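Local coordinates for protein phosphoribosylaminoimidazole-succinocarboxamide synthase (PDB 3U55) that joins L-aspartate to the carboxylate of 5-amino-1-(5-phosphoribosyl)imidazole-4-carboxylate at the expense of ATP, a ligase step in de novo purine biosynthesis, at residues 55-65 with 155-164. Sequence-based numbering, arbitrary orientation. Where two conformers were deposited one is given.
Sequences IFFKLLEEHGI and KVNEILKDYL
Leu-59 and Ile-159 lie side by side but point opposite ways, and each lays a methyl on an aromatic ring of the other segment. Leu-59 CD2 sits over one face of the Tyr-163 ring, 3.8 Å from its centroid, a CH-pi contact displaced toward the rim. Tyr-163 CG stands anti to the backbone N (chi1 175°), which carries the ring across to Leu-59 and brings its hydroxyl near Ile-55. In a second CH-pi contact, with the segments' roles exchanged, Ile-159 CG2 lies over a face of the His-63 ring, 4.0 Å from the centroid. The flat imidazole thus offers Ile-159 a face and Leu-59 O an in-plane ND1-H (3.1 Å), which fixes its rotation; ND1 and His-63 N approach that oxygen from opposite faces of its carbonyl plane. Gly-64, easily taking positive phi without a side chain, is C-prime of the Schellman motif ending helix 45-62 (Ile-65 N to Leu-60 O, Gly-64 N to Glu-61 O). Lys-155 suits the rim: its extended stem covers Ile-65 CD1, while NZ donates a hydrogen bond to His-63 O (2.8 Å) and another to a water held by Gly-64 O. On the buried side, Leu-60 CD1 meets Val-156 CG1, and Phe-56 crosses Leu-160 and Leu-164 at about right angles. The short helix axes come within 10.4 Å, their N-to-C directions 117° apart. Ile-231 of helix 220-232 touches Ile-55, Phe-56 and Tyr-163, whereas Val-156 and Leu-160 pack on strand 169-180.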
ATOM      1  N   ILE A  55      31.179  -4.769   1.672  1.00 16.72           N
ATOM      2  CA  ILE A  55      31.106  -5.964   2.508  1.00 15.93           C
ATOM      3  C   ILE A  55      29.794  -6.731   2.269  1.00 15.83           C
ATOM      4  O   ILE A  55      29.810  -7.940   2.026  1.00 13.72           O
ATOM      5  CB  ILE A  55      31.274  -5.630   4.009  1.00 16.09           C
ATOM      6  CG1 ILE A  55      32.721  -5.213   4.304  1.00 19.39           C
ATOM      7  CG2 ILE A  55      30.879  -6.828   4.876  1.00 18.21           C
ATOM      8  CD1 ILE A  55      32.894  -4.421   5.584  1.00 22.62           C
ATOM      9  N   PHE A  56      28.667  -6.021   2.339  1.00 14.79           N
ATOM     10  CA  PHE A  56      27.362  -6.652   2.152  1.00 14.89           C
ATOM     11  C   PHE A  56      27.155  -7.187   0.736  1.00 14.88           C
ATOM     12  O   PHE A  56      26.662  -8.300   0.578  1.00 15.25           O
ATOM     13  CB  PHE A  56      26.221  -5.717   2.560  1.00 13.25           C
ATOM     14  CG  PHE A  56      26.167  -5.420   4.045  1.00 14.87           C
ATOM     15  CD1 PHE A  56      26.144  -6.454   4.983  1.00 16.08           C
ATOM     16  CD2 PHE A  56      26.106  -4.106   4.501  1.00 13.16           C
ATOM     17  CE1 PHE A  56      26.078  -6.177   6.358  1.00 17.61           C
ATOM     18  CE2 PHE A  56      26.032  -3.817   5.860  1.00 13.56           C
ATOM     19  CZ  PHE A  56      26.024  -4.854   6.795  1.00 18.06           C
ATOM     20  N   PHE A  57      27.528  -6.411  -0.283  1.00 16.23           N
ATOM     21  CA  PHE A  57      27.421  -6.877  -1.679  1.00 16.38           C
ATOM     22  C   PHE A  57      28.206  -8.161  -1.915  1.00 17.35           C
ATOM     23  O   PHE A  57      27.708  -9.085  -2.562  1.00 15.45           O
ATOM     24  CB  PHE A  57      27.888  -5.823  -2.689  1.00 16.65           C
ATOM     25  CG  PHE A  57      26.939  -4.661  -2.870  1.00 17.84           C
ATOM     26  CD1 PHE A  57      25.561  -4.850  -2.895  1.00 20.11           C
ATOM     27  CD2 PHE A  57      27.442  -3.372  -3.057  1.00 20.19           C
ATOM     28  CE1 PHE A  57      24.693  -3.765  -3.078  1.00 23.45           C
ATOM     29  CE2 PHE A  57      26.586  -2.283  -3.242  1.00 18.37           C
ATOM     30  CZ  PHE A  57      25.211  -2.478  -3.250  1.00 19.78           C
ATOM     31  N   LYS A  58      29.436  -8.210  -1.402  1.00 15.52           N
ATOM     32  CA  LYS A  58      30.278  -9.397  -1.559  1.00 17.09           C
ATOM     33  C   LYS A  58      29.653 -10.616  -0.887  1.00 17.03           C
ATOM     34  O   LYS A  58      29.629 -11.702  -1.470  1.00 15.75           O
ATOM     35  CB  LYS A  58      31.691  -9.141  -1.023  1.00 17.79           C
ATOM     36  CG  LYS A  58      32.559  -8.314  -1.960  1.00 20.35           C
ATOM     37  CD  LYS A  58      33.877  -7.938  -1.296  1.00 25.25           C
ATOM     38  CE  LYS A  58      34.834  -7.300  -2.294  1.00 32.92           C
ATOM     39  NZ  LYS A  58      36.057  -6.773  -1.622  1.00 38.58           N
ATOM     40  N   LEU A  59      29.118 -10.424   0.320  1.00 16.58           N
ATOM     41  CA  LEU A  59      28.423 -11.498   1.040  1.00 17.23           C
ATOM     42  C   LEU A  59      27.216 -12.037   0.256  1.00 16.87           C
ATOM     43  O   LEU A  59      27.040 -13.254   0.118  1.00 16.18           O
ATOM     44  CB  LEU A  59      28.001 -11.025   2.440  1.00 17.37           C
ATOM     45  CG  LEU A  59      27.077 -11.919   3.277  1.00 21.70           C
ATOM     46  CD1 LEU A  59      27.813 -13.137   3.829  1.00 23.58           C
ATOM     47  CD2 LEU A  59      26.468 -11.103   4.415  1.00 21.97           C
ATOM     48  N   LEU A  60      26.394 -11.130  -0.265  1.00 16.03           N
ATOM     49  CA  LEU A  60      25.209 -11.522  -1.038  1.00 15.01           C
ATOM     50  C   LEU A  60      25.575 -12.243  -2.334  1.00 15.28           C
ATOM     51  O   LEU A  60      24.927 -13.225  -2.713  1.00 15.62           O
ATOM     52  CB  LEU A  60      24.324 -10.303  -1.307  1.00 14.79           C
ATOM     53  CG  LEU A  60      23.750  -9.650  -0.049  1.00 14.01           C
ATOM     54  CD1 LEU A  60      23.046  -8.356  -0.407  1.00 16.28           C
ATOM     55  CD2 LEU A  60      22.790 -10.613   0.661  1.00 14.79           C
ATOM     56  N   GLU A  61      26.630 -11.776  -2.995  1.00 16.50           N
ATOM     57  CA  GLU A  61      27.109 -12.414  -4.225  1.00 18.93           C
ATOM     58  C   GLU A  61      27.543 -13.860  -3.973  1.00 19.71           C
ATOM     59  O   GLU A  61      27.272 -14.746  -4.788  1.00 20.99           O
ATOM     60  CB  GLU A  61      28.249 -11.609  -4.854  1.00 18.44           C
ATOM     61  CG  GLU A  61      27.818 -10.311  -5.550  1.00 20.73           C
ATOM     62  CD  GLU A  61      27.189 -10.527  -6.921  1.00 27.64           C
ATOM     63  OE1 GLU A  61      26.702  -9.536  -7.511  1.00 26.40           O
ATOM     64  OE2 GLU A  61      27.173 -11.678  -7.415  1.00 24.63           O
ATOM     65  N   GLU A  62      28.196 -14.088  -2.834  1.00 20.36           N
ATOM     66  CA  GLU A  62      28.628 -15.429  -2.421  1.00 21.40           C
ATOM     67  C   GLU A  62      27.434 -16.351  -2.206  1.00 22.19           C
ATOM     68  O   GLU A  62      27.535 -17.565  -2.385  1.00 22.70           O
ATOM     69  CB  GLU A  62      29.457 -15.354  -1.138  1.00 23.48           C
ATOM     70  CG  GLU A  62      30.865 -14.794  -1.333  1.00 27.10           C
ATOM     71  CD  GLU A  62      31.686 -14.742  -0.047  1.00 34.40           C
ATOM     72  OE1 GLU A  62      32.931 -14.688  -0.145  1.00 39.44           O
ATOM     73  OE2 GLU A  62      31.100 -14.746   1.056  1.00 36.75           O
ATOM     74  N   HIS A  63      26.305 -15.756  -1.825  1.00 20.62           N
ATOM     75  CA  HIS A  63      25.059 -16.483  -1.623  1.00 19.47           C
ATOM     76  C   HIS A  63      24.163 -16.494  -2.869  1.00 19.41           C
ATOM     77  O   HIS A  63      22.987 -16.841  -2.786  1.00 19.20           O
ATOM     78  CB  HIS A  63      24.303 -15.894  -0.429  1.00 17.85           C
ATOM     79  CG  HIS A  63      24.813 -16.359   0.898  1.00 19.08           C
ATOM     80  ND1 HIS A  63      25.921 -15.811   1.506  1.00 23.55           N
ATOM     81  CD2 HIS A  63      24.366 -17.326   1.732  1.00 20.99           C
ATOM     82  CE1 HIS A  63      26.134 -16.419   2.659  1.00 21.93           C
ATOM     83  NE2 HIS A  63      25.204 -17.343   2.820  1.00 20.93           N
ATOM     84  N   GLY A  64      24.718 -16.120  -4.021  1.00 18.15           N
ATOM     85  CA  GLY A  64      23.992 -16.211  -5.292  1.00 19.31           C
ATOM     86  C   GLY A  64      23.032 -15.076  -5.627  1.00 19.39           C
ATOM     87  O   GLY A  64      22.194 -15.216  -6.525  1.00 19.80           O
ATOM     88  N   ILE A  65      23.152 -13.954  -4.920  1.00 16.81           N
ATOM     89  CA  ILE A  65      22.366 -12.753  -5.232  1.00 17.62           C
ATOM     90  C   ILE A  65      23.105 -11.914  -6.263  1.00 16.33           C
ATOM     91  O   ILE A  65      24.265 -11.559  -6.054  1.00 16.98           O
ATOM     92  CB  ILE A  65      22.096 -11.876  -3.964  1.00 16.12           C
ATOM     93  CG1 ILE A  65      21.407 -12.687  -2.857  1.00 19.07           C
ATOM     94  CG2 ILE A  65      21.281 -10.619  -4.323  1.00 18.27           C
ATOM     95  CD1 ILE A  65      20.038 -13.228  -3.236  1.00 16.55           C
ATOM     96  N   LYS A 155      15.197 -13.326   0.400  1.00 11.51           N
ATOM     97  CA  LYS A 155      16.444 -14.091   0.529  1.00 11.57           C
ATOM     98  C   LYS A 155      17.568 -13.221   1.111  1.00 11.45           C
ATOM     99  O   LYS A 155      18.257 -13.633   2.051  1.00 11.25           O
ATOM    100  CB  LYS A 155      16.858 -14.716  -0.812  1.00 11.59           C
ATOM    101  CG  LYS A 155      18.188 -15.457  -0.747  1.00 14.58           C
ATOM    102  CD  LYS A 155      18.496 -16.236  -2.013  1.00 16.46           C
ATOM    103  CE  LYS A 155      19.928 -16.771  -1.940  1.00 18.61           C
ATOM    104  NZ  LYS A 155      20.305 -17.535  -3.165  1.00 19.24           N
ATOM    105  N   VAL A 156      17.736 -12.020   0.554  1.00 11.13           N
ATOM    106  CA  VAL A 156      18.672 -11.020   1.087  1.00  9.57           C
ATOM    107  C   VAL A 156      18.443 -10.824   2.581  1.00 11.46           C
ATOM    108  O   VAL A 156      19.397 -10.818   3.373  1.00 11.47           O
ATOM    109  CB  VAL A 156      18.538  -9.662   0.350  1.00  9.64           C
ATOM    110  CG1 VAL A 156      19.311  -8.549   1.079  1.00 11.36           C
ATOM    111  CG2 VAL A 156      19.013  -9.800  -1.114  1.00  9.94           C
ATOM    112  N   ASN A 157      17.177 -10.673   2.962  1.00 10.30           N
ATOM    113  CA  ASN A 157      16.826 -10.536   4.372  1.00 11.16           C
ATOM    114  C   ASN A 157      17.392 -11.679   5.208  1.00 11.83           C
ATOM    115  O   ASN A 157      18.054 -11.423   6.204  1.00 12.90           O
ATOM    116  CB  ASN A 157      15.318 -10.422   4.550  1.00 10.40           C
ATOM    117  CG  ASN A 157      14.912 -10.150   5.999  1.00  9.92           C
ATOM    118  OD1 ASN A 157      15.533  -9.348   6.703  1.00 11.13           O
ATOM    119  ND2 ASN A 157      13.858 -10.825   6.444  1.00 10.21           N
ATOM    120  N   GLU A 158      17.152 -12.923   4.790  1.00 12.75           N
ATOM    121  CA  GLU A 158      17.641 -14.090   5.539  1.00 14.03           C
ATOM    122  C   GLU A 158      19.161 -14.068   5.715  1.00 14.92           C
ATOM    123  O   GLU A 158      19.662 -14.261   6.827  1.00 15.93           O
ATOM    124  CB  GLU A 158      17.188 -15.404   4.884  1.00 14.37           C
ATOM    125  CG  GLU A 158      15.685 -15.675   4.983  1.00 17.27           C
ATOM    126  CD  GLU A 158      15.165 -15.667   6.416  1.00 24.07           C
ATOM    127  OE1 GLU A 158      14.315 -14.803   6.743  1.00 21.73           O
ATOM    128  OE2 GLU A 158      15.614 -16.512   7.220  1.00 26.88           O
ATOM    129  N   ILE A 159      19.880 -13.825   4.621  1.00 14.68           N
ATOM    130  CA  ILE A 159      21.346 -13.771   4.623  1.00 15.60           C
ATOM    131  C   ILE A 159      21.885 -12.685   5.550  1.00 16.40           C
ATOM    132  O   ILE A 159      22.766 -12.954   6.377  1.00 14.90           O
ATOM    133  CB  ILE A 159      21.920 -13.540   3.199  1.00 15.63           C
ATOM    134  CG1 ILE A 159      21.497 -14.674   2.259  1.00 16.49           C
ATOM    135  CG2 ILE A 159      23.450 -13.397   3.245  1.00 16.79           C
ATOM    136  CD1 ILE A 159      21.338 -14.245   0.799  1.00 13.21           C
ATOM    137  N   LEU A 160      21.362 -11.467   5.410  1.00 13.70           N
ATOM    138  CA  LEU A 160      21.829 -10.338   6.217  1.00 14.59           C
ATOM    139  C   LEU A 160      21.489 -10.504   7.694  1.00 15.71           C
ATOM    140  O   LEU A 160      22.348 -10.293   8.546  1.00 16.08           O
ATOM    141  CB  LEU A 160      21.279  -9.007   5.694  1.00 14.02           C
ATOM    142  CG  LEU A 160      21.677  -8.572   4.279  1.00 14.64           C
ATOM    143  CD1 LEU A 160      21.017  -7.232   3.968  1.00 16.60           C
ATOM    144  CD2 LEU A 160      23.195  -8.475   4.113  1.00 17.19           C
ATOM    145  N   LYS A 161      20.250 -10.903   7.980  1.00 15.47           N
ATOM    146  CA  LYS A 161      19.811 -11.061   9.366  0.50 16.85           C
ATOM    147  C   LYS A 161      20.621 -12.144  10.084  1.00 17.77           C
ATOM    148  O   LYS A 161      21.040 -11.932  11.219  1.00 17.77           O
ATOM    149  CB  LYS A 161      18.291 -11.288   9.473  0.50 16.18           C
ATOM    150  CG  LYS A 161      17.793 -12.711   9.217  0.50 15.62           C
ATOM    151  CD  LYS A 161      16.335 -12.713   8.757  0.50 16.73           C
ATOM    152  CE  LYS A 161      15.399 -12.146   9.803  0.50 17.69           C
ATOM    153  NZ  LYS A 161      14.982 -13.174  10.793  0.50 21.83           N
ATOM    154  N   ASP A 162      20.876 -13.272   9.411  1.00 18.47           N
ATOM    155  CA  ASP A 162      21.691 -14.361   9.981  1.00 20.08           C
ATOM    156  C   ASP A 162      23.125 -13.908  10.250  1.00 19.40           C
ATOM    157  O   ASP A 162      23.667 -14.128  11.334  1.00 20.41           O
ATOM    158  CB  ASP A 162      21.712 -15.582   9.055  1.00 18.66           C
ATOM    159  CG  ASP A 162      20.385 -16.328   9.016  1.00 24.48           C
ATOM    160  OD1 ASP A 162      19.516 -16.099   9.889  1.00 30.01           O
ATOM    161  OD2 ASP A 162      20.209 -17.157   8.097  1.00 31.23           O
ATOM    162  N   TYR A 163      23.723 -13.271   9.249  1.00 19.73           N
ATOM    163  CA  TYR A 163      25.095 -12.764   9.316  1.00 19.49           C
ATOM    164  C   TYR A 163      25.271 -11.739  10.433  1.00 19.76           C
ATOM    165  O   TYR A 163      26.262 -11.773  11.173  1.00 18.77           O
ATOM    166  CB  TYR A 163      25.473 -12.155   7.958  1.00 19.54           C
ATOM    167  CG  TYR A 163      26.824 -11.480   7.894  1.00 20.21           C
ATOM    168  CD1 TYR A 163      27.982 -12.216   7.630  1.00 24.59           C
ATOM    169  CD2 TYR A 163      26.942 -10.101   8.073  1.00 24.56           C
ATOM    170  CE1 TYR A 163      29.225 -11.595   7.555  1.00 27.21           C
ATOM    171  CE2 TYR A 163      28.182  -9.472   8.005  1.00 26.58           C
ATOM    172  CZ  TYR A 163      29.315 -10.225   7.745  1.00 27.80           C
ATOM    173  OH  TYR A 163      30.534  -9.604   7.677  1.00 35.04           O
ATOM    174  N   LEU A 164      24.308 -10.830  10.554  1.00 18.48           N
ATOM    175  CA  LEU A 164      24.388  -9.750  11.533  1.00 19.21           C
ATOM    176  C   LEU A 164      24.111 -10.239  12.957  1.00 20.78           C
ATOM    177  O   LEU A 164      24.740  -9.765  13.900  1.00 21.47           O
ATOM    178  CB  LEU A 164      23.462  -8.588  11.150  1.00 18.63           C
ATOM    179  CG  LEU A 164      23.832  -7.808   9.878  1.00 17.66           C
ATOM    180  CD1 LEU A 164      22.658  -6.966   9.382  1.00 15.60           C
ATOM    181  CD2 LEU A 164      25.070  -6.928  10.086  1.00 18.54           C
TER
HETATM  182  O   HOH W   1      19.768 -16.608  -5.620  1.00 20.43           O